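Local coordinates for Non-structural protein 3 (Porcine deltacoronavirus, PDB 6LN0) that probably cleaves the viral polyprotein through a papain-like protease domain and also carries a macrodomain likely to bind ADP-ribose, at residues T272-R277 / S324-S329; A377-T382 / V418-R423; V316-V321 / T342-V347. All coordinates share one frame; numbering follows the deposited sequence.

Overall arrangement
The three contacts cluster in the papain-like protease part of the chain, on the same side of the chain's centre. Contacts 2 and 3 have centres about 8 Å apart. The centre of contact 1 lies about 10 Å from that of contact 3 and 14 Å from that of contact 2. The order along the chain is 272-277, 316-321, 324-329, 342-347, so contacts 1 and 3 interleave; contact 2 follows both. All three reach one mixed sheet, in which strand 338-346 lies between 327-332 and 376-383. Helix 313-322 touches residues of all three contacts. Together they tie the loop at 272-277 and this helix to the sheet, which also extends toward the zinc site.

Contact 1. Residues T272-R277 / S324-S329; sequences TAYQFR and SDAAFS
Y274 and A326 meet in a loop-to-loop contact that joins the 272-277 loop, between helices 260-270 and 278-287, to the turn leading into strand 327-332. A single bridge pairs the backbones of F276 and S324. The A326 methyl, CB, sits over one face of the Y274 ring, 3.4 Å from its centroid and 19° off the normal. This is a CH-pi contact, displaced toward CE1. The Y274 ring is brought over A326 by CG lying anti to the carbonyl carbon (chi1 -60°), while its OH makes a weak hydrogen bond to G376 O. Beside the ring, two hydrogen bonds link Q275 and D325. Q275 N gives a nearly straight bond of 3.0 Å to D325 OD1, arriving from above the carboxylate plane. In return D325 N donates to Q275 O at 3.1 Å. S324 CA lies 3.4 Å from Q275 O in a CA-H...O contact. S324 OG bonds to V321 O at the end of helix 313-322, and it weakly accepts from A326 N at 3.3 Å. The contact thus pairs an apolar methyl-on-ring centre with a polar margin, where one exposed carboxylate holds the backbone of the neighbouring loop.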
ATOM      1  N   THR A 272      11.504  19.015 -32.174  1.00 46.67           N
ATOM      2  CA  THR A 272      11.079  20.354 -31.801  1.00 52.12           C
ATOM      3  C   THR A 272      12.182  21.022 -30.988  1.00 55.31           C
ATOM      4  O   THR A 272      13.260  20.467 -30.771  1.00 55.76           O
ATOM      5  CB  THR A 272       9.789  20.339 -30.993  1.00 48.95           C
ATOM      6  OG1 THR A 272      10.127  20.055 -29.638  1.00 45.73           O
ATOM      7  CG2 THR A 272       8.850  19.285 -31.506  1.00 51.76           C
ATOM      8  N   ALA A 273      11.901  22.233 -30.528  1.00 53.98           N
ATOM      9  CA  ALA A 273      12.893  23.018 -29.818  1.00 52.93           C
ATOM     10  C   ALA A 273      12.568  23.148 -28.340  1.00 54.90           C
ATOM     11  O   ALA A 273      13.182  23.968 -27.653  1.00 57.97           O
ATOM     12  CB  ALA A 273      13.019  24.399 -30.458  1.00 58.72           C
ATOM     13  N   TYR A 274      11.627  22.354 -27.836  1.00 55.72           N
ATOM     14  CA  TYR A 274      11.119  22.510 -26.482  1.00 50.69           C
ATOM     15  C   TYR A 274      12.108  21.947 -25.469  1.00 50.85           C
ATOM     16  O   TYR A 274      12.930  21.088 -25.788  1.00 56.86           O
ATOM     17  CB  TYR A 274       9.772  21.802 -26.336  1.00 49.64           C
ATOM     18  CG  TYR A 274       8.677  22.299 -27.257  1.00 46.90           C
ATOM     19  CD1 TYR A 274       8.486  23.658 -27.482  1.00 46.15           C
ATOM     20  CD2 TYR A 274       7.831  21.404 -27.896  1.00 41.95           C
ATOM     21  CE1 TYR A 274       7.483  24.103 -28.320  1.00 49.04           C
ATOM     22  CE2 TYR A 274       6.833  21.828 -28.732  1.00 42.55           C
ATOM     23  CZ  TYR A 274       6.650  23.184 -28.946  1.00 50.95           C
ATOM     24  OH  TYR A 274       5.636  23.624 -29.784  1.00 48.72           O
ATOM     25  N   GLN A 275      12.018  22.440 -24.231  1.00 50.31           N
ATOM     26  CA  GLN A 275      12.837  21.946 -23.127  1.00 51.62           C
ATOM     27  C   GLN A 275      11.946  21.522 -21.961  1.00 47.72           C
ATOM     28  O   GLN A 275      11.184  22.334 -21.433  1.00 48.11           O
ATOM     29  CB  GLN A 275      13.853  22.994 -22.658  1.00 56.03           C
ATOM     30  CG  GLN A 275      14.478  22.592 -21.312  1.00 62.50           C
ATOM     31  CD  GLN A 275      15.701  23.402 -20.929  1.00 72.23           C
ATOM     32  OE1 GLN A 275      15.834  24.572 -21.294  1.00 80.92           O
ATOM     33  NE2 GLN A 275      16.602  22.780 -20.170  1.00 72.40           N
ATOM     34  N   PHE A 276      12.063  20.264 -21.553  1.00 48.69           N
ATOM     35  CA  PHE A 276      11.278  19.730 -20.445  1.00 47.25           C
ATOM     36  C   PHE A 276      11.538  20.487 -19.141  1.00 46.32           C
ATOM     37  O   PHE A 276      12.650  20.939 -18.870  1.00 52.63           O
ATOM     38  CB  PHE A 276      11.634  18.262 -20.223  1.00 44.93           C
ATOM     39  CG  PHE A 276      11.081  17.335 -21.254  1.00 50.07           C
ATOM     40  CD1 PHE A 276       9.713  17.240 -21.461  1.00 44.88           C
ATOM     41  CD2 PHE A 276      11.937  16.504 -21.983  1.00 48.40           C
ATOM     42  CE1 PHE A 276       9.205  16.356 -22.398  1.00 46.85           C
ATOM     43  CE2 PHE A 276      11.443  15.617 -22.921  1.00 46.33           C
ATOM     44  CZ  PHE A 276      10.073  15.541 -23.136  1.00 49.75           C
ATOM     45  N   ARG A 277      10.511  20.574 -18.301  1.00 41.08           N
ATOM     46  CA  ARG A 277      10.696  21.062 -16.944  1.00 50.10           C
ATOM     47  C   ARG A 277      11.689  20.170 -16.175  1.00 50.75           C
ATOM     48  O   ARG A 277      11.934  19.025 -16.557  1.00 48.92           O
ATOM     49  CB  ARG A 277       9.345  21.124 -16.230  1.00 37.40           C
ATOM     50  CG  ARG A 277       8.815  19.784 -15.816  1.00 43.63           C
ATOM     51  CD  ARG A 277       7.386  19.927 -15.403  1.00 40.23           C
ATOM     52  NE  ARG A 277       6.687  18.660 -15.310  1.00 40.79           N
ATOM     53  CZ  ARG A 277       6.679  17.890 -14.228  1.00 47.54           C
ATOM     54  NH1 ARG A 277       7.347  18.254 -13.143  1.00 49.59           N
ATOM     55  NH2 ARG A 277       5.992  16.757 -14.230  1.00 50.68           N
ATOM     56  N   SER A 324       6.784  20.775 -21.011  1.00 42.99           N
ATOM     57  CA  SER A 324       7.898  21.556 -21.505  1.00 44.81           C
ATOM     58  C   SER A 324       7.570  23.045 -21.416  1.00 42.10           C
ATOM     59  O   SER A 324       6.519  23.447 -20.932  1.00 41.64           O
ATOM     60  CB  SER A 324       8.223  21.151 -22.942  1.00 43.81           C
ATOM     61  OG  SER A 324       7.155  21.541 -23.799  1.00 47.11           O
ATOM     62  N   ASP A 325       8.492  23.868 -21.890  1.00 42.31           N
ATOM     63  CA  ASP A 325       8.273  25.305 -22.003  1.00 48.85           C
ATOM     64  C   ASP A 325       7.483  25.717 -23.265  1.00 48.70           C
ATOM     65  O   ASP A 325       7.524  26.889 -23.616  1.00 49.16           O
ATOM     66  CB  ASP A 325       9.616  26.043 -21.984  1.00 48.20           C
ATOM     67  CG  ASP A 325      10.503  25.709 -23.192  1.00 54.71           C
ATOM     68  OD1 ASP A 325      10.187  24.774 -23.962  1.00 54.83           O
ATOM     69  OD2 ASP A 325      11.541  26.389 -23.370  1.00 63.18           O
ATOM     70  N   ALA A 326       6.767  24.817 -23.940  1.00 49.28           N
ATOM     71  CA  ALA A 326       6.096  25.175 -25.191  1.00 47.89           C
ATOM     72  C   ALA A 326       5.054  26.252 -24.963  1.00 42.13           C
ATOM     73  O   ALA A 326       4.113  26.068 -24.182  1.00 40.69           O
ATOM     74  CB  ALA A 326       5.423  23.951 -25.819  1.00 42.96           C
ATOM     75  N   ALA A 327       5.200  27.356 -25.684  1.00 43.96           N
ATOM     76  CA  ALA A 327       4.252  28.457 -25.611  1.00 40.42           C
ATOM     77  C   ALA A 327       4.571  29.419 -26.728  1.00 41.42           C
ATOM     78  O   ALA A 327       5.734  29.561 -27.121  1.00 41.78           O
ATOM     79  CB  ALA A 327       4.310  29.183 -24.262  1.00 42.82           C
ATOM     80  N   PHE A 328       3.526  30.059 -27.241  1.00 39.69           N
ATOM     81  CA  PHE A 328       3.670  31.085 -28.253  1.00 44.01           C
ATOM     82  C   PHE A 328       2.494  32.039 -28.144  1.00 42.11           C
ATOM     83  O   PHE A 328       1.459  31.713 -27.552  1.00 44.76           O
ATOM     84  CB  PHE A 328       3.768  30.487 -29.664  1.00 46.62           C
ATOM     85  CG  PHE A 328       2.475  29.925 -30.198  1.00 46.13           C
ATOM     86  CD1 PHE A 328       1.620  30.713 -30.960  1.00 39.69           C
ATOM     87  CD2 PHE A 328       2.137  28.593 -29.980  1.00 42.06           C
ATOM     88  CE1 PHE A 328       0.434  30.192 -31.465  1.00 38.76           C
ATOM     89  CE2 PHE A 328       0.951  28.056 -30.492  1.00 40.30           C
ATOM     90  CZ  PHE A 328       0.092  28.858 -31.226  1.00 38.61           C
ATOM     91  N   SER A 329       2.694  33.239 -28.686  1.00 37.57           N
ATOM     92  CA  SER A 329       1.650  34.230 -28.883  1.00 39.95           C
ATOM     93  C   SER A 329       1.527  34.545 -30.376  1.00 42.19           C
ATOM     94  O   SER A 329       2.501  34.411 -31.129  1.00 38.91           O
ATOM     95  CB  SER A 329       1.964  35.500 -28.090  1.00 42.44           C
ATOM     96  OG  SER A 329       3.027  36.207 -28.721  1.00 46.19           O
TER

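Contact 2. Residues A377-T382 / V418-R423; sequences AVAIGT and VATYHR
A377 and H422 begin an antiparallel ladder between segments 377-382 and 418-423, whose axes approach to 4.7 Å with 154° between their directions. The segments are parts of strands 376-383 and 416-423, neighbours in the mixed sheet of the papain-like protease fold. A377-H422 and A379-T420 are hydrogen-bonded pairs; V378-Y421 and I380-A419 are non-hydrogen-bonded pairs. Each hydrogen-bonded pair has two backbone bonds, and G381 N adds a weak one to V418 O at 3.4 Å. V378, I380, A419 and Y421 share one face. There V378 CG2 meets CD1 at the edge of the Y421 ring at 3.8 Å, the two side chains crossing at about a right angle. I380 CG2 lies 3.8 Å from A419 CB. This face is partly covered by helix 313-322, since V378 packs on I317 and V321. The other face carries A377, A379, T420 and H422. A377 O lies in plane at the edge of the H422 ring, 3.5 Å from CD2. With CG anti to the carbonyl carbon (chi1 -48°), the imidazole folds back along its own strand toward T420. T420 OG1 also bonds to Y351 OH, and it accepts a weak, bent hydrogen bond from H422 NE2 at 2.7 Å.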
ATOM      1  N   ALA A 377       5.055  25.348 -32.964  1.00 46.78           N
ATOM      2  CA  ALA A 377       3.858  24.789 -32.360  1.00 43.44           C
ATOM      3  C   ALA A 377       3.610  23.399 -32.923  1.00 46.66           C
ATOM      4  O   ALA A 377       3.859  23.156 -34.106  1.00 44.74           O
ATOM      5  CB  ALA A 377       2.644  25.688 -32.607  1.00 42.44           C
ATOM      6  N   VAL A 378       3.144  22.488 -32.061  1.00 42.35           N
ATOM      7  CA  VAL A 378       2.680  21.167 -32.465  1.00 38.91           C
ATOM      8  C   VAL A 378       1.176  21.226 -32.627  1.00 40.34           C
ATOM      9  O   VAL A 378       0.479  21.769 -31.768  1.00 43.13           O
ATOM     10  CB  VAL A 378       3.058  20.083 -31.439  1.00 41.62           C
ATOM     11  CG1 VAL A 378       2.299  18.792 -31.736  1.00 37.72           C
ATOM     12  CG2 VAL A 378       4.550  19.848 -31.443  1.00 44.99           C
ATOM     13  N   ALA A 379       0.666  20.648 -33.709  1.00 39.75           N
ATOM     14  CA  ALA A 379      -0.767  20.575 -33.950  1.00 40.66           C
ATOM     15  C   ALA A 379      -1.167  19.116 -34.029  1.00 39.77           C
ATOM     16  O   ALA A 379      -0.414  18.293 -34.553  1.00 44.51           O
ATOM     17  CB  ALA A 379      -1.157  21.294 -35.250  1.00 40.16           C
ATOM     18  N   ILE A 380      -2.335  18.788 -33.492  1.00 41.54           N
ATOM     19  CA  ILE A 380      -2.836  17.424 -33.545  1.00 41.92           C
ATOM     20  C   ILE A 380      -4.221  17.450 -34.155  1.00 42.07           C
ATOM     21  O   ILE A 380      -5.008  18.373 -33.925  1.00 47.09           O
ATOM     22  CB  ILE A 380      -2.859  16.696 -32.172  1.00 40.24           C
ATOM     23  CG1 ILE A 380      -3.573  17.502 -31.099  1.00 44.47           C
ATOM     24  CG2 ILE A 380      -1.450  16.293 -31.733  1.00 34.38           C
ATOM     25  CD1 ILE A 380      -3.913  16.640 -29.850  1.00 44.93           C
ATOM     26  N   GLY A 381      -4.497  16.425 -34.944  1.00 45.30           N
ATOM     27  CA  GLY A 381      -5.761  16.247 -35.627  1.00 44.00           C
ATOM     28  C   GLY A 381      -5.610  15.019 -36.490  1.00 42.23           C
ATOM     29  O   GLY A 381      -4.622  14.296 -36.371  1.00 43.22           O
ATOM     30  N   THR A 382      -6.559  14.786 -37.390  1.00 46.14           N
ATOM     31  CA  THR A 382      -6.357  13.737 -38.387  1.00 51.39           C
ATOM     32  C   THR A 382      -6.731  14.229 -39.774  1.00 48.62           C
ATOM     33  O   THR A 382      -7.851  14.697 -39.979  1.00 48.76           O
ATOM     34  CB  THR A 382      -7.172  12.499 -38.061  1.00 49.25           C
ATOM     35  OG1 THR A 382      -6.950  12.161 -36.699  1.00 52.58           O
ATOM     36  CG2 THR A 382      -6.727  11.347 -38.968  1.00 52.11           C
ATOM     37  N   VAL A 418      -1.314  12.456 -37.897  1.00 49.35           N
ATOM     38  CA  VAL A 418      -2.014  12.737 -36.643  1.00 44.37           C
ATOM     39  C   VAL A 418      -1.308  13.753 -35.759  1.00 45.62           C
ATOM     40  O   VAL A 418      -1.899  14.202 -34.764  1.00 43.35           O
ATOM     41  CB  VAL A 418      -2.306  11.452 -35.836  1.00 45.53           C
ATOM     42  CG1 VAL A 418      -3.282  10.592 -36.604  1.00 43.40           C
ATOM     43  CG2 VAL A 418      -1.012  10.699 -35.495  1.00 46.73           C
ATOM     44  N   ALA A 419      -0.098  14.168 -36.099  1.00 45.02           N
ATOM     45  CA  ALA A 419       0.520  15.289 -35.411  1.00 43.40           C
ATOM     46  C   ALA A 419       1.586  15.856 -36.333  1.00 44.08           C
ATOM     47  O   ALA A 419       2.232  15.101 -37.061  1.00 44.83           O
ATOM     48  CB  ALA A 419       1.134  14.858 -34.069  1.00 39.20           C
ATOM     49  N   THR A 420       1.767  17.176 -36.289  1.00 43.65           N
ATOM     50  CA  THR A 420       2.782  17.873 -37.068  1.00 43.08           C
ATOM     51  C   THR A 420       3.423  18.937 -36.195  1.00 43.49           C
ATOM     52  O   THR A 420       2.772  19.521 -35.321  1.00 45.21           O
ATOM     53  CB  THR A 420       2.198  18.552 -38.323  1.00 47.58           C
ATOM     54  OG1 THR A 420       1.080  19.363 -37.947  1.00 45.34           O
ATOM     55  CG2 THR A 420       1.741  17.521 -39.356  1.00 43.95           C
ATOM     56  N   TYR A 421       4.707  19.186 -36.430  1.00 42.55           N
ATOM     57  CA  TYR A 421       5.421  20.279 -35.779  1.00 45.22           C
ATOM     58  C   TYR A 421       5.722  21.372 -36.796  1.00 46.44           C
ATOM     59  O   TYR A 421       6.280  21.099 -37.861  1.00 52.68           O
ATOM     60  CB  TYR A 421       6.723  19.804 -35.135  1.00 45.89           C
ATOM     61  CG  TYR A 421       7.543  20.962 -34.649  1.00 47.50           C
ATOM     62  CD1 TYR A 421       7.127  21.705 -33.542  1.00 48.13           C
ATOM     63  CD2 TYR A 421       8.698  21.359 -35.315  1.00 45.91           C
ATOM     64  CE1 TYR A 421       7.847  22.804 -33.094  1.00 44.04           C
ATOM     65  CE2 TYR A 421       9.424  22.453 -34.869  1.00 49.71           C
ATOM     66  CZ  TYR A 421       8.987  23.164 -33.744  1.00 48.24           C
ATOM     67  OH  TYR A 421       9.685  24.245 -33.274  1.00 50.08           O
ATOM     68  N   HIS A 422       5.368  22.605 -36.458  1.00 46.02           N
ATOM     69  CA  HIS A 422       5.518  23.762 -37.331  1.00 44.35           C
ATOM     70  C   HIS A 422       6.492  24.734 -36.674  1.00 49.12           C
ATOM     71  O   HIS A 422       6.131  25.437 -35.729  1.00 51.58           O
ATOM     72  CB  HIS A 422       4.175  24.427 -37.577  1.00 42.79           C
ATOM     73  CG  HIS A 422       3.080  23.478 -37.967  1.00 48.77           C
ATOM     74  ND1 HIS A 422       2.688  23.288 -39.279  1.00 50.02           N
ATOM     75  CD2 HIS A 422       2.264  22.699 -37.215  1.00 43.72           C
ATOM     76  CE1 HIS A 422       1.688  22.423 -39.317  1.00 51.95           C
ATOM     77  NE2 HIS A 422       1.411  22.052 -38.077  1.00 51.39           N
ATOM     78  N   ARG A 423       7.730  24.782 -37.153  1.00 57.42           N
ATOM     79  CA  ARG A 423       8.638  25.816 -36.684  1.00 57.70           C
ATOM     80  C   ARG A 423       8.211  27.173 -37.235  1.00 62.24           C
ATOM     81  O   ARG A 423       7.538  27.267 -38.262  1.00 63.19           O
ATOM     82  CB  ARG A 423      10.070  25.512 -37.113  1.00 62.05           C
ATOM     83  CG  ARG A 423      10.309  25.727 -38.600  1.00 70.95           C
ATOM     84  CD  ARG A 423      11.661  26.384 -38.841  1.00 80.44           C
ATOM     85  NE  ARG A 423      12.670  25.854 -37.926  1.00 83.58           N
ATOM     86  CZ  ARG A 423      13.582  24.951 -38.270  1.00 85.97           C
ATOM     87  NH1 ARG A 423      13.613  24.480 -39.515  1.00 74.86           N
ATOM     88  NH2 ARG A 423      14.462  24.518 -37.367  1.00 85.61           N
TER

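Contact 3. Residues V316-V321 / T342-V347; sequences VISLLV and TGVISV
V344 and V321 are the close pair where helix 313-322 packs against the short break in strand 338-346, before the strand's last residues. This is an apolar contact of a helix with a loop within the papain-like protease fold. V344 points at the helix. V344 CG1 lodges between V321 and S318, 3.6 Å from V321 CB and 3.8 Å from S318 CA. V344 CG2 faces the S318 side chain and lies 3.9 Å from S318 CB. The torsion accounts for this placement: CG1 of V344 stands anti to the carbonyl carbon (chi1 -58°), which leaves CG2 between the backbone N and the carbonyl carbon. S318 and V321 are three residues apart and therefore lie on neighbouring turns of the helix, so V344 sits across both.

The tight part is the V321 end. V321 is buried, and its CG1, anti to the backbone N (chi1 162°), reaches the backbone of the other segment. V321 CG1 lies 3.6 Å from G343 C and equally far from V344 N. G343 adopts a positive phi of 78°, a conformation that favours glycine, just where the chain passes this methyl. V321 also touches Y274 and A326, so it is packed from several directions.

The S318 end is looser. S318 and V344 are both partly exposed. S318 OG comes only to 4.1 Å from V344 CG2. Beyond V344 the strand leaves the helix. I345 then pairs with strand 376-383 instead, while V344 also touches V378 of that strand.

The two segments share no hydrogen bonds. Two of the nearby carbonyls have partners elsewhere: V321 O accepts from S324 OG, and V344 O from H341 NE2. The chemistry therefore implies a contact held by shape and by methyl burial, tightest at buried V321 and looser toward S318.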
ATOM      1  N   VAL A 316       0.882  10.885 -26.466  1.00 43.81           N
ATOM      2  CA  VAL A 316       2.285  10.986 -26.083  1.00 41.36           C
ATOM      3  C   VAL A 316       2.816  12.385 -26.371  1.00 43.33           C
ATOM      4  O   VAL A 316       3.344  13.058 -25.479  1.00 43.39           O
ATOM      5  CB  VAL A 316       3.116   9.906 -26.793  1.00 40.47           C
ATOM      6  CG1 VAL A 316       4.596  10.085 -26.480  1.00 39.20           C
ATOM      7  CG2 VAL A 316       2.603   8.524 -26.409  1.00 37.78           C
ATOM      8  N   ILE A 317       2.689  12.849 -27.622  1.00 42.36           N
ATOM      9  CA  ILE A 317       3.282  14.140 -27.952  1.00 42.99           C
ATOM     10  C   ILE A 317       2.632  15.252 -27.135  1.00 39.48           C
ATOM     11  O   ILE A 317       3.294  16.228 -26.762  1.00 39.85           O
ATOM     12  CB  ILE A 317       3.220  14.429 -29.474  1.00 38.57           C
ATOM     13  CG1 ILE A 317       3.985  15.707 -29.758  1.00 36.25           C
ATOM     14  CG2 ILE A 317       1.792  14.606 -29.987  1.00 39.75           C
ATOM     15  CD1 ILE A 317       5.428  15.631 -29.314  1.00 38.13           C
ATOM     16  N   SER A 318       1.347  15.115 -26.822  1.00 38.24           N
ATOM     17  CA  SER A 318       0.691  16.137 -26.021  1.00 37.70           C
ATOM     18  C   SER A 318       1.174  16.094 -24.575  1.00 41.65           C
ATOM     19  O   SER A 318       1.320  17.141 -23.932  1.00 41.28           O
ATOM     20  CB  SER A 318      -0.821  15.969 -26.094  1.00 42.87           C
ATOM     21  OG  SER A 318      -1.426  16.516 -24.930  1.00 52.57           O
ATOM     22  N   LEU A 319       1.440  14.893 -24.051  1.00 43.75           N
ATOM     23  CA  LEU A 319       2.031  14.773 -22.722  1.00 33.30           C
ATOM     24  C   LEU A 319       3.403  15.432 -22.669  1.00 39.47           C
ATOM     25  O   LEU A 319       3.688  16.225 -21.766  1.00 44.99           O
ATOM     26  CB  LEU A 319       2.138  13.303 -22.326  1.00 39.41           C
ATOM     27  CG  LEU A 319       3.021  13.101 -21.099  1.00 39.08           C
ATOM     28  CD1 LEU A 319       2.217  13.409 -19.868  1.00 30.11           C
ATOM     29  CD2 LEU A 319       3.555  11.687 -21.069  1.00 43.00           C
ATOM     30  N   LEU A 320       4.262  15.134 -23.642  1.00 40.57           N
ATOM     31  CA  LEU A 320       5.612  15.683 -23.630  1.00 40.14           C
ATOM     32  C   LEU A 320       5.593  17.198 -23.729  1.00 42.41           C
ATOM     33  O   LEU A 320       6.275  17.889 -22.960  1.00 43.00           O
ATOM     34  CB  LEU A 320       6.428  15.087 -24.773  1.00 39.47           C
ATOM     35  CG  LEU A 320       6.544  13.562 -24.729  1.00 45.26           C
ATOM     36  CD1 LEU A 320       7.434  13.085 -25.885  1.00 41.17           C
ATOM     37  CD2 LEU A 320       7.053  13.063 -23.350  1.00 39.05           C
ATOM     38  N   VAL A 321       4.802  17.734 -24.670  1.00 42.60           N
ATOM     39  CA  VAL A 321       4.808  19.176 -24.936  1.00 43.04           C
ATOM     40  C   VAL A 321       4.288  19.953 -23.727  1.00 38.08           C
ATOM     41  O   VAL A 321       4.847  20.988 -23.346  1.00 37.25           O
ATOM     42  CB  VAL A 321       3.996  19.490 -26.212  1.00 39.52           C
ATOM     43  CG1 VAL A 321       3.628  20.957 -26.256  1.00 31.89           C
ATOM     44  CG2 VAL A 321       4.778  19.101 -27.447  1.00 37.15           C
ATOM     45  N   THR A 342      -0.337  27.719 -24.828  1.00 35.06           N
ATOM     46  CA  THR A 342       0.671  26.803 -24.334  1.00 37.34           C
ATOM     47  C   THR A 342       0.210  25.392 -24.647  1.00 31.17           C
ATOM     48  O   THR A 342      -0.984  25.145 -24.822  1.00 29.20           O
ATOM     49  CB  THR A 342       0.884  26.987 -22.832  1.00 38.24           C
ATOM     50  OG1 THR A 342      -0.238  26.432 -22.171  1.00 37.23           O
ATOM     51  CG2 THR A 342       0.933  28.449 -22.493  1.00 35.86           C
ATOM     52  N   GLY A 343       1.161  24.466 -24.715  1.00 31.42           N
ATOM     53  CA  GLY A 343       0.830  23.099 -25.073  1.00 30.03           C
ATOM     54  C   GLY A 343       0.622  22.949 -26.573  1.00 42.11           C
ATOM     55  O   GLY A 343       0.875  23.866 -27.378  1.00 37.74           O
ATOM     56  N   VAL A 344       0.140  21.766 -26.949  1.00 37.18           N
ATOM     57  CA  VAL A 344      -0.157  21.488 -28.342  1.00 36.88           C
ATOM     58  C   VAL A 344      -1.452  22.188 -28.742  1.00 39.73           C
ATOM     59  O   VAL A 344      -2.294  22.509 -27.908  1.00 39.16           O
ATOM     60  CB  VAL A 344      -0.257  19.970 -28.595  1.00 39.89           C
ATOM     61  CG1 VAL A 344       1.016  19.251 -28.207  1.00 33.86           C
ATOM     62  CG2 VAL A 344      -1.441  19.416 -27.844  1.00 39.48           C
ATOM     63  N   ILE A 345      -1.618  22.420 -30.049  1.00 39.60           N
ATOM     64  CA  ILE A 345      -2.893  22.869 -30.585  1.00 36.82           C
ATOM     65  C   ILE A 345      -3.705  21.658 -30.992  1.00 37.46           C
ATOM     66  O   ILE A 345      -3.254  20.824 -31.782  1.00 43.47           O
ATOM     67  CB  ILE A 345      -2.710  23.794 -31.791  1.00 41.22           C
ATOM     68  CG1 ILE A 345      -1.635  24.839 -31.542  1.00 43.83           C
ATOM     69  CG2 ILE A 345      -4.047  24.437 -32.126  1.00 40.65           C
ATOM     70  CD1 ILE A 345      -1.399  25.707 -32.799  1.00 40.97           C
ATOM     71  N   SER A 346      -4.912  21.587 -30.509  1.00 42.36           N
ATOM     72  CA  SER A 346      -5.798  20.478 -30.808  1.00 44.57           C
ATOM     73  C   SER A 346      -6.754  20.996 -31.881  1.00 40.40           C
ATOM     74  O   SER A 346      -7.744  21.659 -31.575  1.00 41.97           O
ATOM     75  CB  SER A 346      -6.491  20.010 -29.529  1.00 35.81           C
ATOM     76  OG  SER A 346      -7.754  19.439 -29.796  1.00 52.80           O
ATOM     77  N   VAL A 347      -6.429  20.743 -33.147  1.00 40.96           N
ATOM     78  CA  VAL A 347      -7.198  21.303 -34.261  1.00 43.73           C
ATOM     79  C   VAL A 347      -8.319  20.305 -34.518  1.00 47.08           C
ATOM     80  O   VAL A 347      -8.153  19.311 -35.228  1.00 46.70           O
ATOM     81  CB  VAL A 347      -6.343  21.547 -35.500  1.00 45.78           C
ATOM     82  CG1 VAL A 347      -7.163  22.289 -36.558  1.00 42.93           C
ATOM     83  CG2 VAL A 347      -5.060  22.284 -35.145  1.00 37.33           C
TER